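Local coordinates for adenylate cyclase-like protein (Chlamydia trachomatis, PDB 3GQS) that is of uncertain function but contributes an FHA domain, a fold that in relatives commonly recognises phosphothreonine, to a larger, probably membrane-bound protein related to type III secretion components, at residues 60-65 against 82-87. Residues are numbered along the deposited sequence; the frame is centred on the assembly and turned at random.
Sequences VLIEDL and STLSAN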
loop_
_atom_site.group_PDB
_atom_site.type_symbol
_atom_site.label_atom_id
_atom_site.label_comp_id
_atom_site.label_asym_id
_atom_site.label_seq_id
_atom_site.Cartn_x
_atom_site.Cartn_y
_atom_site.Cartn_z
ATOM N N VAL A 60 -10.700 2.273 3.973
ATOM C CA VAL A 60 -9.286 2.455 3.720
ATOM C C VAL A 60 -9.028 3.544 2.698
ATOM O O VAL A 60 -9.729 3.664 1.716
ATOM C CB VAL A 60 -8.603 1.146 3.250
ATOM C CG1 VAL A 60 -7.104 1.324 3.221
ATOM C CG2 VAL A 60 -8.935 0.002 4.165
ATOM N N LEU A 61 -7.978 4.319 2.941
ATOM C CA LEU A 61 -7.543 5.320 1.976
ATOM C C LEU A 61 -6.118 5.051 1.591
ATOM O O LEU A 61 -5.303 4.587 2.381
ATOM C CB LEU A 61 -7.661 6.739 2.547
ATOM C CG LEU A 61 -9.086 7.290 2.740
ATOM C CD1 LEU A 61 -9.127 8.420 3.829
ATOM C CD2 LEU A 61 -9.692 7.808 1.418
ATOM N N ILE A 62 -5.798 5.340 0.358
ATOM C CA ILE A 62 -4.424 5.248 -0.066
ATOM C C ILE A 62 -4.069 6.582 -0.663
ATOM O O ILE A 62 -4.899 7.294 -1.203
ATOM C CB ILE A 62 -4.173 4.127 -1.078
ATOM C CG1 ILE A 62 -2.688 4.094 -1.458
ATOM C CG2 ILE A 62 -5.079 4.303 -2.304
ATOM C CD1 ILE A 62 -2.136 2.672 -1.760
ATOM N N GLU A 63 -2.791 6.885 -0.562
ATOM C CA GLU A 63 -2.287 8.207 -0.821
ATOM C C GLU A 63 -0.915 8.092 -1.440
ATOM O O GLU A 63 -0.107 7.311 -0.984
ATOM C CB GLU A 63 -2.166 8.862 0.547
ATOM C CG GLU A 63 -1.926 10.253 0.556
ATOM C CD GLU A 63 -2.205 10.815 1.948
ATOM O OE1 GLU A 63 -1.475 10.452 2.901
ATOM O OE2 GLU A 63 -3.180 11.564 2.069
ATOM N N ASP A 64 -0.658 8.895 -2.440
ATOM C CA ASP A 64 0.662 8.969 -3.052
ATOM C C ASP A 64 1.558 10.005 -2.355
ATOM O O ASP A 64 1.160 11.129 -2.183
ATOM C CB ASP A 64 0.503 9.321 -4.528
ATOM C CG ASP A 64 1.813 9.260 -5.288
ATOM O OD1 ASP A 64 2.850 8.838 -4.710
ATOM O OD2 ASP A 64 1.810 9.624 -6.470
ATOM N N LEU A 65 2.765 9.606 -1.961
ATOM C CA LEU A 65 3.680 10.499 -1.212
ATOM C C LEU A 65 4.754 11.129 -2.090
ATOM O O LEU A 65 5.931 11.051 -1.783
ATOM C CB LEU A 65 4.360 9.748 -0.070
ATOM C CG LEU A 65 3.460 9.029 0.940
ATOM C CD1 LEU A 65 4.367 8.236 1.866
ATOM C CD2 LEU A 65 2.562 10.014 1.713
ATOM N N SER A 82 -6.994 8.296 -2.780
ATOM C CA SER A 82 -8.313 7.652 -3.026
ATOM C C SER A 82 -8.670 6.520 -2.064
ATOM O O SER A 82 -7.841 6.072 -1.294
ATOM C CB SER A 82 -8.440 7.213 -4.495
ATOM O OG SER A 82 -7.899 5.913 -4.729
ATOM N N THR A 83 -9.932 6.116 -2.126
ATOM C CA THR A 83 -10.461 4.943 -1.460
ATOM C C THR A 83 -9.798 3.708 -2.034
ATOM O O THR A 83 -9.550 3.605 -3.240
ATOM C CB THR A 83 -11.981 4.833 -1.673
ATOM O OG1 THR A 83 -12.579 5.939 -1.028
ATOM C CG2 THR A 83 -12.587 3.576 -1.081
ATOM N N LEU A 84 -9.485 2.783 -1.151
ATOM C CA LEU A 84 -8.905 1.511 -1.545
ATOM C C LEU A 84 -9.817 0.478 -0.934
ATOM O O LEU A 84 -10.103 0.533 0.251
ATOM C CB LEU A 84 -7.488 1.359 -1.020
ATOM C CG LEU A 84 -6.769 0.078 -1.427
ATOM C CD1 LEU A 84 -6.520 -0.021 -2.972
ATOM C CD2 LEU A 84 -5.479 0.003 -0.638
ATOM N N SER A 85 -10.283 -0.443 -1.761
ATOM C CA SER A 85 -11.202 -1.494 -1.326
ATOM C C SER A 85 -10.466 -2.838 -1.196
ATOM O O SER A 85 -9.419 -3.058 -1.818
ATOM C CB SER A 85 -12.391 -1.596 -2.306
ATOM O OG SER A 85 -13.194 -0.416 -2.240
ATOM N N ALA A 86 -10.987 -3.709 -0.356
ATOM C CA ALA A 86 -10.507 -5.088 -0.302
ATOM C C ALA A 86 -10.430 -5.653 -1.754
ATOM O O ALA A 86 -11.215 -5.295 -2.611
ATOM C CB ALA A 86 -11.419 -5.963 0.608
ATOM N N ASN A 87 -9.413 -6.463 -1.998
ATOM C CA ASN A 87 -9.243 -7.254 -3.236
ATOM C C ASN A 87 -8.830 -6.445 -4.472
ATOM O O ASN A 87 -8.870 -6.958 -5.573
ATOM C CB ASN A 87 -10.509 -8.091 -3.566
ATOM C CG ASN A 87 -11.046 -8.881 -2.376
ATOM O OD1 ASN A 87 -12.231 -9.205 -2.339
ATOM N ND2 ASN A 87 -10.202 -9.190 -1.420
#
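I62 and L84 meet at an oblique angle on the buried side of the sheet, where the CG2 methyl of I62 lies 4.0 Å from CB of L84. With CG1 anti to the backbone N (chi1 -179°), I62 turns its short CG2 branch to the neighbouring strand, touching the carbonyl O of S82 at 3.4 Å; its side chain also touches V71, I78 and F97. V60 brings CB to within 3.4 Å of O of L84, and both residues also rest on L99. Branched aliphatic residues suit this face because V60, I62 and L84 pack against strand 95-102 of the other sheet of the FHA beta-sandwich, while strand 81-83 is outermost in the mixed sheet. Antiparallel pairing sets the register: I62 and S82 exchange backbone bonds, N of I62 to O of S82 at 2.7 Å and N of S82 to O of I62 at 2.8 Å. Past the non-hydrogen-bonded pair L61–T83, whose side chains diverge, N of L84 reaches O of V60 at 3.0 Å, from above the carbonyl plane. CD2 of L61 lies 3.7 Å from O of S82, while the polar side chain of T83 suits the exposed edge. Small, polar S82 hydrogen-bonds through its OG to O of T83.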